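Local coordinates for protein aminotransferase (Neisseria meningitidis Z2491, PDB 3JTX) that probably transfers amino groups between amino acids and oxo acids, as a class I/II aminotransferase carrying pyridoxal phosphate bound to a lysine, at residues Gly118-Pro126 with Val165-Phe173. Residues are numbered along the deposited sequence; the frame is centred on the assembly and turned at random.
Sequences GIKPAIVSP and VWKRTKLVF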
ATOM      1  N   GLY A 118      21.643   4.136  20.483  1.00 40.56           N
ATOM      2  CA  GLY A 118      22.339   5.124  19.669  1.00 40.42           C
ATOM      3  C   GLY A 118      23.088   4.515  18.494  1.00 40.03           C
ATOM      4  O   GLY A 118      23.733   5.238  17.722  1.00 40.71           O
ATOM      5  N   ILE A 119      22.998   3.191  18.341  1.00 39.09           N
ATOM      6  CA  ILE A 119      23.786   2.472  17.328  1.00 37.95           C
ATOM      7  C   ILE A 119      23.003   2.351  16.009  1.00 36.03           C
ATOM      8  O   ILE A 119      21.881   1.823  15.988  1.00 36.93           O
ATOM      9  CB  ILE A 119      24.248   1.080  17.867  1.00 38.33           C
ATOM     10  CG1 ILE A 119      25.321   0.473  16.951  1.00 39.19           C
ATOM     11  CG2 ILE A 119      23.051   0.134  18.068  1.00 38.70           C
ATOM     12  CD1 ILE A 119      26.654   1.257  16.944  1.00 39.81           C
ATOM     13  N   LYS A 120      23.575   2.851  14.913  1.00 33.08           N
ATOM     14  CA  LYS A 120      22.842   2.892  13.635  1.00 31.05           C
ATOM     15  C   LYS A 120      22.768   1.504  12.982  1.00 28.25           C
ATOM     16  O   LYS A 120      23.802   0.899  12.687  1.00 27.44           O
ATOM     17  CB  LYS A 120      23.470   3.898  12.673  1.00 31.19           C
ATOM     18  CG  LYS A 120      22.519   4.352  11.579  1.00 31.94           C
ATOM     19  CD  LYS A 120      23.013   5.637  10.934  1.00 33.47           C
ATOM     20  CE  LYS A 120      22.086   6.112   9.841  1.00 34.23           C
ATOM     21  NZ  LYS A 120      22.515   7.454   9.326  1.00 35.66           N
ATOM     22  N   PRO A 121      21.546   0.996  12.761  1.00 25.14           N
ATOM     23  CA  PRO A 121      21.426  -0.346  12.198  1.00 23.59           C
ATOM     24  C   PRO A 121      21.800  -0.379  10.724  1.00 21.70           C
ATOM     25  O   PRO A 121      21.584   0.602  10.008  1.00 21.15           O
ATOM     26  CB  PRO A 121      19.948  -0.678  12.409  1.00 23.60           C
ATOM     27  CG  PRO A 121      19.264   0.648  12.356  1.00 24.66           C
ATOM     28  CD  PRO A 121      20.232   1.649  12.910  1.00 25.23           C
ATOM     29  N   ALA A 122      22.348  -1.513  10.288  1.00 19.90           N
ATOM     30  CA  ALA A 122      22.799  -1.705   8.928  1.00 18.83           C
ATOM     31  C   ALA A 122      21.923  -2.712   8.169  1.00 18.14           C
ATOM     32  O   ALA A 122      21.368  -3.662   8.748  1.00 17.41           O
ATOM     33  CB  ALA A 122      24.252  -2.172   8.919  1.00 18.78           C
ATOM     34  N   ILE A 123      21.808  -2.494   6.871  1.00 17.05           N
ATOM     35  CA  ILE A 123      21.258  -3.500   5.951  1.00 17.30           C
ATOM     36  C   ILE A 123      22.279  -3.715   4.852  1.00 17.87           C
ATOM     37  O   ILE A 123      22.953  -2.758   4.428  1.00 17.75           O
ATOM     38  CB  ILE A 123      19.901  -3.048   5.378  1.00 17.59           C
ATOM     39  CG1 ILE A 123      18.837  -3.160   6.483  1.00 18.01           C
ATOM     40  CG2 ILE A 123      19.520  -3.851   4.142  1.00 16.77           C
ATOM     41  CD1 ILE A 123      17.451  -2.749   6.059  1.00 18.44           C
ATOM     42  N   VAL A 124      22.431  -4.967   4.410  1.00 17.78           N
ATOM     43  CA  VAL A 124      23.380  -5.295   3.344  1.00 17.32           C
ATOM     44  C   VAL A 124      22.617  -5.637   2.059  1.00 17.34           C
ATOM     45  O   VAL A 124      21.662  -6.405   2.101  1.00 16.28           O
ATOM     46  CB  VAL A 124      24.306  -6.469   3.715  1.00 18.03           C
ATOM     47  CG1 VAL A 124      25.205  -6.822   2.515  1.00 17.88           C
ATOM     48  CG2 VAL A 124      25.179  -6.125   4.926  1.00 17.30           C
ATOM     49  N   SER A 125      23.048  -5.047   0.935  1.00 16.89           N
ATOM     50  CA  SER A 125      22.436  -5.210  -0.382  1.00 16.52           C
ATOM     51  C   SER A 125      23.460  -5.683  -1.397  1.00 16.60           C
ATOM     52  O   SER A 125      24.635  -5.362  -1.276  1.00 16.13           O
ATOM     53  CB  SER A 125      21.856  -3.867  -0.870  1.00 17.34           C
ATOM     54  OG  SER A 125      21.462  -3.918  -2.247  1.00 17.17           O
ATOM     55  N   PRO A 126      23.019  -6.427  -2.431  1.00 16.56           N
ATOM     56  CA  PRO A 126      23.939  -6.651  -3.538  1.00 16.49           C
ATOM     57  C   PRO A 126      24.256  -5.327  -4.234  1.00 16.95           C
ATOM     58  O   PRO A 126      23.529  -4.330  -4.045  1.00 16.36           O
ATOM     59  CB  PRO A 126      23.146  -7.579  -4.464  1.00 17.03           C
ATOM     60  CG  PRO A 126      21.725  -7.232  -4.172  1.00 16.55           C
ATOM     61  CD  PRO A 126      21.700  -7.023  -2.700  1.00 16.27           C
ATOM     62  N   VAL A 165      30.403  -3.917  10.748  1.00 22.35           N
ATOM     63  CA  VAL A 165      29.109  -3.776  10.079  1.00 21.59           C
ATOM     64  C   VAL A 165      28.240  -5.009  10.321  1.00 20.71           C
ATOM     65  O   VAL A 165      27.073  -4.872  10.671  1.00 19.85           O
ATOM     66  CB  VAL A 165      29.279  -3.562   8.575  1.00 21.65           C
ATOM     67  CG1 VAL A 165      27.912  -3.558   7.862  1.00 20.90           C
ATOM     68  CG2 VAL A 165      30.046  -2.258   8.320  1.00 21.50           C
ATOM     69  N   TRP A 166      28.794  -6.211  10.129  1.00 20.29           N
ATOM     70  CA  TRP A 166      27.993  -7.434  10.334  1.00 19.99           C
ATOM     71  C   TRP A 166      27.326  -7.449  11.701  1.00 20.11           C
ATOM     72  O   TRP A 166      26.167  -7.824  11.813  1.00 18.72           O
ATOM     73  CB  TRP A 166      28.805  -8.723  10.145  1.00 19.97           C
ATOM     74  CG  TRP A 166      29.032  -9.106   8.732  1.00 20.06           C
ATOM     75  CD1 TRP A 166      30.237  -9.241   8.106  1.00 20.38           C
ATOM     76  CD2 TRP A 166      28.030  -9.388   7.740  1.00 19.78           C
ATOM     77  NE1 TRP A 166      30.046  -9.579   6.786  1.00 22.22           N
ATOM     78  CE2 TRP A 166      28.701  -9.685   6.538  1.00 20.46           C
ATOM     79  CE3 TRP A 166      26.633  -9.428   7.759  1.00 20.79           C
ATOM     80  CZ2 TRP A 166      28.022 -10.003   5.360  1.00 21.17           C
ATOM     81  CZ3 TRP A 166      25.955  -9.737   6.590  1.00 21.10           C
ATOM     82  CH2 TRP A 166      26.650 -10.018   5.405  1.00 21.60           C
ATOM     83  N   LYS A 167      28.047  -7.017  12.736  1.00 20.79           N
ATOM     84  CA  LYS A 167      27.493  -7.028  14.086  1.00 21.38           C
ATOM     85  C   LYS A 167      26.269  -6.120  14.252  1.00 21.39           C
ATOM     86  O   LYS A 167      25.464  -6.359  15.144  1.00 21.12           O
ATOM     87  CB  LYS A 167      28.561  -6.676  15.111  1.00 21.93           C
ATOM     88  CG  LYS A 167      29.590  -7.779  15.325  1.00 24.25           C
ATOM     89  CD  LYS A 167      30.708  -7.323  16.263  1.00 27.58           C
ATOM     90  CE  LYS A 167      31.628  -8.482  16.635  1.00 29.80           C
ATOM     91  NZ  LYS A 167      32.667  -8.090  17.627  1.00 31.89           N
ATOM     92  N   ARG A 168      26.142  -5.104  13.389  1.00 20.87           N
ATOM     93  CA  ARG A 168      25.005  -4.183  13.383  1.00 20.69           C
ATOM     94  C   ARG A 168      23.972  -4.499  12.285  1.00 19.39           C
ATOM     95  O   ARG A 168      23.041  -3.719  12.095  1.00 18.40           O
ATOM     96  CB  ARG A 168      25.479  -2.737  13.122  1.00 20.84           C
ATOM     97  CG  ARG A 168      26.502  -2.198  14.068  1.00 24.24           C
ATOM     98  CD  ARG A 168      26.740  -0.691  13.863  1.00 24.73           C
ATOM     99  NE  ARG A 168      27.653  -0.413  12.755  1.00 25.22           N
ATOM    100  CZ  ARG A 168      27.341   0.235  11.635  1.00 24.95           C
ATOM    101  NH1 ARG A 168      26.118   0.696  11.417  1.00 25.35           N
ATOM    102  NH2 ARG A 168      28.276   0.424  10.717  1.00 24.89           N
ATOM    103  N   THR A 169      24.158  -5.585  11.534  1.00 18.37           N
ATOM    104  CA  THR A 169      23.322  -5.846  10.364  1.00 17.61           C
ATOM    105  C   THR A 169      22.024  -6.543  10.749  1.00 17.40           C
ATOM    106  O   THR A 169      22.040  -7.628  11.331  1.00 17.37           O
ATOM    107  CB  THR A 169      24.079  -6.664   9.299  1.00 17.84           C
ATOM    108  OG1 THR A 169      25.161  -5.878   8.789  1.00 17.74           O
ATOM    109  CG2 THR A 169      23.148  -7.069   8.130  1.00 16.27           C
ATOM    110  N   LYS A 170      20.896  -5.933  10.389  1.00 17.29           N
ATOM    111  CA  LYS A 170      19.583  -6.438  10.778  1.00 17.06           C
ATOM    112  C   LYS A 170      18.915  -7.243   9.679  1.00 16.66           C
ATOM    113  O   LYS A 170      18.042  -8.072   9.947  1.00 15.94           O
ATOM    114  CB  LYS A 170      18.662  -5.269  11.176  1.00 17.47           C
ATOM    115  CG  LYS A 170      19.242  -4.329  12.252  1.00 18.87           C
ATOM    116  CD  LYS A 170      19.524  -5.041  13.571  1.00 21.60           C
ATOM    117  CE  LYS A 170      20.305  -4.153  14.530  1.00 24.18           C
ATOM    118  NZ  LYS A 170      20.817  -4.913  15.720  1.00 23.55           N
ATOM    119  N   LEU A 171      19.300  -6.984   8.433  1.00 15.80           N
ATOM    120  CA  LEU A 171      18.673  -7.632   7.293  1.00 15.84           C
ATOM    121  C   LEU A 171      19.660  -7.655   6.137  1.00 16.00           C
ATOM    122  O   LEU A 171      20.478  -6.749   5.988  1.00 15.56           O
ATOM    123  CB  LEU A 171      17.391  -6.889   6.891  1.00 15.08           C
ATOM    124  CG  LEU A 171      16.524  -7.481   5.782  1.00 16.09           C
ATOM    125  CD1 LEU A 171      15.039  -7.334   6.077  1.00 17.41           C
ATOM    126  CD2 LEU A 171      16.882  -6.851   4.421  1.00 17.05           C
ATOM    127  N   VAL A 172      19.610  -8.730   5.359  1.00 16.13           N
ATOM    128  CA  VAL A 172      20.385  -8.850   4.141  1.00 15.56           C
ATOM    129  C   VAL A 172      19.404  -9.117   3.012  1.00 15.47           C
ATOM    130  O   VAL A 172      18.520  -9.963   3.153  1.00 16.07           O
ATOM    131  CB  VAL A 172      21.383 -10.012   4.291  1.00 15.48           C
ATOM    132  CG1 VAL A 172      21.954 -10.427   2.977  1.00 15.86           C
ATOM    133  CG2 VAL A 172      22.496  -9.627   5.298  1.00 15.47           C
ATOM    134  N   PHE A 173      19.531  -8.393   1.900  1.00 15.50           N
ATOM    135  CA  PHE A 173      18.741  -8.687   0.689  1.00 15.92           C
ATOM    136  C   PHE A 173      19.487  -9.658  -0.230  1.00 15.44           C
ATOM    137  O   PHE A 173      20.701  -9.532  -0.414  1.00 15.29           O
ATOM    138  CB  PHE A 173      18.508  -7.430  -0.141  1.00 16.61           C
ATOM    139  CG  PHE A 173      17.564  -6.454   0.469  1.00 18.12           C
ATOM    140  CD1 PHE A 173      16.213  -6.731   0.524  1.00 19.55           C
ATOM    141  CD2 PHE A 173      18.025  -5.242   0.958  1.00 18.55           C
ATOM    142  CE1 PHE A 173      15.324  -5.815   1.073  1.00 21.98           C
ATOM    143  CE2 PHE A 173      17.136  -4.315   1.498  1.00 20.90           C
ATOM    144  CZ  PHE A 173      15.792  -4.613   1.550  1.00 20.44           C
TER
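R168 NH1 donates to K120 O over 2.6 Å, with the oxygen almost in the guanidinium plane. The arginine chain bends at chi3 (-81°), turning its end back to that carbonyl while CD packs 3.6 Å from I119 CG1. Salt bridges from NE to E164 and from NH2 to E143 hold the other guanidinium nitrogens, limiting rotation of the group.

Beyond it, strands 122-126 and 169-173 run parallel. A122 N donates to R168 O at 2.9 Å from well above the carbonyl plane, and K170 N meets A122 O nearly head-on. K170 is an extra residue, a beta bulge: A122 pairs with T169, but V124 pairs with V172. V124 N donates to L171 O, and F173 N to V124 O, whereas the buried L171 N has no partner.

On one face of the sheet, I123 CG2 touches F173 CE2 at 3.6 Å, and L171 CD2 lies over the centre of the same ring; helix 100-111 covers this side. On the other, V124 CG2 reaches T169 and W166 CZ3. T169 OG1, anti to its carbonyl carbon (chi1 -65°), binds V165 O, which R168 N reaches from the opposite face, tying helix 163-167 to the strand that follows it.

These neighbours belong to the mainly parallel central sheet of the large domain of a fold-type I PLP-dependent enzyme. The pairing of 122-126 with 169-173 rests on backbone hydrogen bonds and apolar packing, while at the entrance to the strand a guanidinium, probably neutralised by two carboxylates, fastens the loop entering strand 122-126.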